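Local coordinates for protein thymine dioxygenase (Neurospora crassa, PDB 5C3Q) that hydroxylates the methyl group of thymine, as an iron- and 2-oxoglutarate-dependent dioxygenase of the double-stranded beta-helix fold, at residues 53-58 and 224-229; 149-154 and 191-196. One frame throughout, in Å; residues are numbered along the deposited sequence.

Contact 1. Residues 53-58 and 224-229. With AKG (2-oxoglutaric acid), chain F; EDO (1,2-ethanediol), chain L.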
loop_
_atom_site.group_PDB
_atom_site.type_symbol
_atom_site.label_atom_id
_atom_site.label_comp_id
_atom_site.label_asym_id
_atom_site.label_seq_id
_atom_site.Cartn_x
_atom_site.Cartn_y
_atom_site.Cartn_z
ATOM N N ILE A 53 15.903 2.120 6.104
ATOM C CA ILE A 53 15.594 2.878 4.895
ATOM C C ILE A 53 16.028 4.332 5.108
ATOM O O ILE A 53 16.224 4.755 6.246
ATOM C CB ILE A 53 14.091 2.795 4.516
ATOM C CG1 ILE A 53 13.187 3.184 5.695
ATOM C CG2 ILE A 53 13.747 1.389 4.038
ATOM C CD1 ILE A 53 11.789 3.597 5.289
ATOM N N PRO A 54 16.178 5.106 4.019
ATOM C CA PRO A 54 16.638 6.492 4.172
ATOM C C PRO A 54 15.675 7.438 4.915
ATOM O O PRO A 54 16.106 8.492 5.387
ATOM C CB PRO A 54 16.835 6.967 2.723
ATOM C CG PRO A 54 16.889 5.727 1.901
ATOM C CD PRO A 54 16.004 4.746 2.603
ATOM N N ILE A 55 14.398 7.078 5.020
ATOM C CA ILE A 55 13.431 7.897 5.764
ATOM C C ILE A 55 13.674 7.731 7.264
ATOM O O ILE A 55 13.614 6.618 7.780
ATOM C CB ILE A 55 11.971 7.518 5.417
ATOM C CG1 ILE A 55 11.687 7.825 3.943
ATOM C CG2 ILE A 55 10.989 8.280 6.302
ATOM C CD1 ILE A 55 10.426 7.185 3.400
ATOM N N GLN A 56 13.938 8.841 7.953
ATOM C CA GLN A 56 14.304 8.817 9.375
ATOM C C GLN A 56 13.119 8.484 10.288
ATOM O O GLN A 56 12.010 8.966 10.059
ATOM C CB GLN A 56 14.893 10.167 9.802
ATOM C CG GLN A 56 16.238 10.498 9.180
ATOM C CD GLN A 56 17.353 9.567 9.630
ATOM O OE1 GLN A 56 18.011 8.937 8.804
ATOM N NE2 GLN A 56 17.569 9.474 10.943
ATOM N N PRO A 57 13.359 7.674 11.339
ATOM C CA PRO A 57 12.270 7.286 12.251
ATOM C C PRO A 57 11.599 8.453 12.981
ATOM O O PRO A 57 10.395 8.396 13.224
ATOM C CB PRO A 57 12.936 6.325 13.250
ATOM C CG PRO A 57 14.396 6.362 12.980
ATOM C CD PRO A 57 14.624 6.975 11.636
ATOM N N ASP A 58 12.356 9.493 13.331
ATOM C CA ASP A 58 11.758 10.656 14.001
ATOM C C ASP A 58 10.844 11.441 13.056
ATOM O O ASP A 58 9.820 11.964 13.486
ATOM C CB ASP A 58 12.815 11.568 14.642
ATOM C CG ASP A 58 13.700 12.267 13.624
ATOM O OD1 ASP A 58 14.110 11.621 12.636
ATOM O OD2 ASP A 58 13.997 13.466 13.825
ATOM N N LEU A 224 4.373 1.009 -0.243
ATOM C CA LEU A 224 5.183 1.167 0.953
ATOM C C LEU A 224 4.198 1.333 2.092
ATOM O O LEU A 224 3.495 2.341 2.154
ATOM C CB LEU A 224 6.090 2.394 0.841
ATOM C CG LEU A 224 6.932 2.479 -0.433
ATOM C CD1 LEU A 224 7.628 3.826 -0.528
ATOM C CD2 LEU A 224 7.940 1.343 -0.491
ATOM N N LEU A 225 4.128 0.335 2.967
ATOM C CA LEU A 225 3.178 0.339 4.075
ATOM C C LEU A 225 3.887 0.552 5.402
ATOM O O LEU A 225 4.667 -0.292 5.849
ATOM C CB LEU A 225 2.374 -0.965 4.118
ATOM C CG LEU A 225 1.317 -0.967 5.229
ATOM C CD1 LEU A 225 0.119 -0.111 4.847
ATOM C CD2 LEU A 225 0.876 -2.379 5.552
ATOM N N PHE A 226 3.610 1.696 6.019
ATOM C CA PHE A 226 4.126 2.032 7.333
ATOM C C PHE A 226 3.004 1.755 8.330
ATOM O O PHE A 226 1.933 2.365 8.242
ATOM C CB PHE A 226 4.528 3.508 7.382
ATOM C CG PHE A 226 5.514 3.912 6.319
ATOM C CD1 PHE A 226 5.081 4.282 5.051
ATOM C CD2 PHE A 226 6.872 3.945 6.589
ATOM C CE1 PHE A 226 5.981 4.662 4.069
ATOM C CE2 PHE A 226 7.784 4.318 5.609
ATOM C CZ PHE A 226 7.338 4.679 4.349
ATOM N N GLN A 227 3.224 0.821 9.253
ATOM C CA GLN A 227 2.211 0.493 10.259
ATOM C C GLN A 227 2.736 0.774 11.664
ATOM O O GLN A 227 3.944 0.694 11.912
ATOM C CB GLN A 227 1.740 -0.964 10.128
ATOM C CG GLN A 227 2.789 -2.038 10.403
ATOM C CD GLN A 227 2.226 -3.453 10.310
ATOM O OE1 GLN A 227 1.026 -3.670 10.469
ATOM N NE2 GLN A 227 3.099 -4.424 10.063
ATOM N N ASP A 228 1.825 1.134 12.566
ATOM C CA ASP A 228 2.152 1.262 13.985
ATOM C C ASP A 228 2.244 -0.142 14.601
ATOM O O ASP A 228 2.314 -1.132 13.872
ATOM C CB ASP A 228 1.145 2.179 14.718
ATOM C CG ASP A 228 -0.282 1.625 14.745
ATOM O OD1 ASP A 228 -0.510 0.435 14.423
ATOM O OD2 ASP A 228 -1.195 2.405 15.094
ATOM N N SER A 229 2.242 -0.230 15.929
ATOM C CA SER A 229 2.491 -1.497 16.619
ATOM C C SER A 229 1.226 -2.277 17.002
ATOM O O SER A 229 1.319 -3.275 17.717
ATOM C CB SER A 229 3.319 -1.224 17.880
ATOM O OG SER A 229 2.589 -0.416 18.789
HETATM C C1 AKG F . -4.370 -0.590 1.809
HETATM O O1 AKG F . -4.364 -0.964 0.607
HETATM O O2 AKG F . -4.764 0.548 2.139
HETATM C C2 AKG F . -3.913 -1.514 2.859
HETATM O O5 AKG F . -3.679 -2.687 2.579
HETATM C C3 AKG F . -3.743 -1.010 4.280
HETATM C C4 AKG F . -3.109 -2.080 5.165
HETATM C C5 AKG F . -2.852 -1.566 6.562
HETATM O O3 AKG F . -1.951 -2.120 7.227
HETATM O O4 AKG F . -3.538 -0.628 7.022
HETATM C C1 EDO L . 11.067 4.333 10.201
HETATM O O1 EDO L . 10.443 3.778 9.038
HETATM C C2 EDO L . 12.568 4.155 10.081
HETATM O O2 EDO L . 12.985 4.558 8.773
#

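Contact 2. Residues 149-154 and 191-196. With AKG (2-oxoglutaric acid), chain F; TDR (thymine), chain G; EDO (1,2-ethanediol), chain I.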
loop_
_atom_site.group_PDB
_atom_site.type_symbol
_atom_site.label_atom_id
_atom_site.label_comp_id
_atom_site.label_asym_id
_atom_site.label_seq_id
_atom_site.Cartn_x
_atom_site.Cartn_y
_atom_site.Cartn_z
ATOM N N SER A 149 3.025 20.820 4.360
ATOM C CA SER A 149 4.478 20.765 4.188
ATOM C C SER A 149 5.056 19.427 4.651
ATOM O O SER A 149 5.979 18.899 4.036
ATOM C CB SER A 149 5.153 21.913 4.941
ATOM O OG SER A 149 4.785 21.905 6.312
ATOM N N THR A 150 4.507 18.893 5.736
ATOM C CA THR A 150 4.894 17.581 6.243
ATOM C C THR A 150 4.582 16.478 5.228
ATOM O O THR A 150 5.447 15.660 4.907
ATOM C CB THR A 150 4.175 17.276 7.574
ATOM O OG1 THR A 150 4.609 18.208 8.573
ATOM C CG2 THR A 150 4.462 15.855 8.053
ATOM N N MET A 151 3.348 16.465 4.730
ATOM C CA MET A 151 2.886 15.409 3.830
ATOM C C MET A 151 3.532 15.475 2.448
ATOM O O MET A 151 3.812 14.440 1.854
ATOM C CB MET A 151 1.358 15.435 3.703
ATOM C CG MET A 151 0.639 15.073 4.992
ATOM S SD MET A 151 1.136 13.451 5.599
ATOM C CE MET A 151 0.625 13.539 7.309
ATOM N N ASN A 152 3.766 16.683 1.939
ATOM C CA ASN A 152 4.488 16.842 0.670
ATOM C C ASN A 152 5.941 16.382 0.779
ATOM O O ASN A 152 6.465 15.746 -0.136
ATOM C CB ASN A 152 4.427 18.292 0.181
ATOM C CG ASN A 152 3.108 18.624 -0.486
ATOM O OD1 ASN A 152 2.380 17.738 -0.931
ATOM N ND2 ASN A 152 2.796 19.911 -0.567
ATOM N N ASN A 153 6.580 16.713 1.898
ATOM C CA ASN A 153 7.930 16.235 2.200
ATOM C C ASN A 153 7.949 14.710 2.240
ATOM O O ASN A 153 8.773 14.075 1.584
ATOM C CB ASN A 153 8.401 16.810 3.542
ATOM C CG ASN A 153 9.860 16.514 3.841
ATOM O OD1 ASN A 153 10.546 15.823 3.089
ATOM N ND2 ASN A 153 10.346 17.045 4.951
ATOM N N PHE A 154 7.018 14.127 2.987
ATOM C CA PHE A 154 6.912 12.670 3.077
ATOM C C PHE A 154 6.645 12.036 1.712
ATOM O O PHE A 154 7.261 11.029 1.367
ATOM C CB PHE A 154 5.824 12.270 4.071
ATOM C CG PHE A 154 5.826 10.806 4.413
ATOM C CD1 PHE A 154 6.878 10.251 5.129
ATOM C CD2 PHE A 154 4.776 9.988 4.028
ATOM C CE1 PHE A 154 6.884 8.905 5.449
ATOM C CE2 PHE A 154 4.775 8.640 4.346
ATOM C CZ PHE A 154 5.831 8.099 5.061
ATOM N N LEU A 191 -0.441 8.903 -1.673
ATOM C CA LEU A 191 -0.149 8.793 -0.251
ATOM C C LEU A 191 -1.478 8.641 0.485
ATOM O O LEU A 191 -2.252 9.596 0.582
ATOM C CB LEU A 191 0.619 10.034 0.216
ATOM C CG LEU A 191 0.865 10.280 1.703
ATOM C CD1 LEU A 191 1.627 9.131 2.334
ATOM C CD2 LEU A 191 1.624 11.586 1.879
ATOM N N ARG A 192 -1.746 7.431 0.973
ATOM C CA ARG A 192 -2.979 7.141 1.700
ATOM C C ARG A 192 -2.734 7.088 3.208
ATOM O O ARG A 192 -2.109 6.152 3.717
ATOM C CB ARG A 192 -3.585 5.819 1.224
ATOM C CG ARG A 192 -4.887 5.449 1.923
ATOM C CD ARG A 192 -5.379 4.069 1.528
ATOM N NE ARG A 192 -6.427 4.120 0.515
ATOM C CZ ARG A 192 -7.096 3.064 0.059
ATOM N NH1 ARG A 192 -6.831 1.840 0.510
ATOM N NH2 ARG A 192 -8.039 3.234 -0.862
ATOM N N LEU A 193 -3.229 8.103 3.909
ATOM C CA LEU A 193 -3.250 8.118 5.365
ATOM C C LEU A 193 -4.457 7.308 5.823
ATOM O O LEU A 193 -5.560 7.504 5.311
ATOM C CB LEU A 193 -3.369 9.555 5.886
ATOM C CG LEU A 193 -2.343 10.559 5.353
ATOM C CD1 LEU A 193 -2.574 11.915 5.993
ATOM C CD2 LEU A 193 -0.918 10.089 5.604
ATOM N N LEU A 194 -4.243 6.400 6.774
ATOM C CA LEU A 194 -5.306 5.533 7.282
ATOM C C LEU A 194 -5.453 5.647 8.790
ATOM O O LEU A 194 -4.466 5.650 9.529
ATOM C CB LEU A 194 -5.030 4.075 6.916
ATOM C CG LEU A 194 -5.271 3.701 5.451
ATOM C CD1 LEU A 194 -4.412 2.513 5.033
ATOM C CD2 LEU A 194 -6.745 3.417 5.221
ATOM N N HIS A 195 -6.700 5.729 9.234
ATOM C CA HIS A 195 -7.031 5.685 10.644
ATOM C C HIS A 195 -8.151 4.672 10.849
ATOM O O HIS A 195 -9.221 4.785 10.253
ATOM C CB HIS A 195 -7.443 7.074 11.136
ATOM C CG HIS A 195 -8.066 7.073 12.495
ATOM N ND1 HIS A 195 -9.300 7.630 12.744
ATOM C CD2 HIS A 195 -7.632 6.574 13.676
ATOM C CE1 HIS A 195 -9.598 7.481 14.022
ATOM N NE2 HIS A 195 -8.603 6.842 14.609
ATOM N N TYR A 196 -7.880 3.667 11.673
ATOM C CA TYR A 196 -8.872 2.668 12.033
ATOM C C TYR A 196 -9.308 2.980 13.463
ATOM O O TYR A 196 -8.558 2.721 14.400
ATOM C CB TYR A 196 -8.271 1.262 11.947
ATOM C CG TYR A 196 -7.712 0.895 10.588
ATOM C CD1 TYR A 196 -6.393 1.185 10.248
ATOM C CD2 TYR A 196 -8.501 0.250 9.643
ATOM C CE1 TYR A 196 -5.882 0.849 8.998
ATOM C CE2 TYR A 196 -7.998 -0.097 8.400
ATOM C CZ TYR A 196 -6.689 0.204 8.082
ATOM O OH TYR A 196 -6.199 -0.148 6.846
HETATM C C1 AKG F . -4.370 -0.590 1.809
HETATM O O1 AKG F . -4.364 -0.964 0.607
HETATM O O2 AKG F . -4.764 0.548 2.139
HETATM C C2 AKG F . -3.913 -1.514 2.859
HETATM O O5 AKG F . -3.679 -2.687 2.579
HETATM C C3 AKG F . -3.743 -1.010 4.280
HETATM C C4 AKG F . -3.109 -2.080 5.165
HETATM C C5 AKG F . -2.852 -1.566 6.562
HETATM O O3 AKG F . -1.951 -2.120 7.227
HETATM O O4 AKG F . -3.538 -0.628 7.022
HETATM N N1 TDR G . -6.036 2.922 -4.090
HETATM C C2 TDR G . -4.905 3.080 -4.976
HETATM O O2 TDR G . -4.709 4.149 -5.522
HETATM N N3 TDR G . -4.010 1.970 -5.207
HETATM C C4 TDR G . -4.230 0.714 -4.564
HETATM O O4 TDR G . -3.453 -0.200 -4.780
HETATM C C5 TDR G . -5.381 0.542 -3.663
HETATM C CM5 TDR G . -5.665 -0.751 -2.966
HETATM C C6 TDR G . -6.283 1.675 -3.442
HETATM C C1 EDO I . -10.904 6.186 -1.712
HETATM O O1 EDO I . -9.791 5.462 -1.183
HETATM C C2 EDO I . -12.207 5.475 -1.375
HETATM O O2 EDO I . -12.535 4.505 -2.374
#

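Contact 1. Residues 53-58 and 224-229
A single ring, that of Phe226, carries the strand side of this contact: two isoleucines of 53-58 converge on its far end, and no hydrogen bond joins the two segments. Ile53 brings its CD1 methyl to the ring edge, near the ring plane, with CD1 4.1 Å from Phe226 CE2. Ile55 comes in obliquely, its side chain crossing that of the phenylalanine at about a right angle, and its CD1 lies 4.1 Å from Phe226 CZ. The side chain of Phe226 leaves the strand toward 53-58, and chi1 -55°, with CG anti to the carbonyl carbon, brings its far end up to both methyls. A molecule of 1,2-ethanediol, probably from the crystallisation liquor, sits beside the isoleucines and has O1 at the edge of the Phe226 ring. Val252 of the adjoining strand and Cys158 of helix 147-173 add to the apolar surroundings of the ring.

The preceding residue in the strand faces the cosubstrate. Leu225 lays CD2 3.3 Å from O3 of 2-oxoglutarate, while its CD1 packs 3.7 Å from the ligand carbon C5, so that both branches line the end of the ligand held by Arg288, Ser290 and Tyr196. With an alanine here both branches would be gone, and the gap beside this carboxylate would probably leave that end of the ligand freer to shift. Strand 222-227 thus presents Phe226 to the hydrophobic layer between sheet and helix and Leu225 to the 2-oxoglutarate pocket, an arrangement typical of the double-stranded beta-helix core of 2-oxoglutarate-dependent dioxygenases.

Contact 2. Residues 149-154 and 191-196
The O4 oxygen of 2-oxoglutarate accepts a hydrogen bond from Tyr196 OH at 2.7 Å, lying near the plane of the tyrosine ring at its edge. At the other end of the ligand, Arg192 NH1 donates to O2 over 2.9 Å with an N-H...O angle of 151°, the oxygen lying in the guanidinium plane. A bend of the arginine at chi3 (-100°) turns the guanidinium so that one face lies over C6 of thymine, Arg192 NH2 being 3.5 Å from that atom. A salt bridge from its NE to Glu124 steadies the group and is likely to offset part of its charge.

These groups extend from one side of strand 190-200, part of the major sheet of the double-stranded beta-helix; from the other side Leu191 and Leu193 meet helix 147-173, which packs against that sheet. Met151 and Leu193 reach toward each other tip to tip, CE of the methionine 3.8 Å from CD1 of the leucine, and the bend at chi2 (-57°) of Met151 also brings its sulfur near both leucine methyls. Leu191 divides its branches: CD1 meets the edge of the Phe154 ring, in its plane, 3.7 Å from CD2 of that ring, whereas CD2 of the leucine packs against the backbone, 3.6 Å from Met151 O. Ile125 of the neighbouring strand adjoins both Met151 and Leu191.

Overall arrangement
Both contacts are buried and lie on the same large sheet, where strands 222-227 and 190-200 each pair with strand 284-295, one on either side of it. Contact 1 sets a loop leading into helix 57-71 against the first of these strands, contact 2 sets helix 147-173 against the second. They merge where Phe226 CE1 lies 3.6 Å from Phe154 CZ, the two rings edge-to-face, so that one apolar layer runs through both. Neither pair of segments is joined by hydrogen bonds. The difference lies on the ligand side: contact 1 touches 2-oxoglutarate through apolar Leu225, whereas contact 2 adds polar grips to the apolar touch of Leu194 and also reaches thymine.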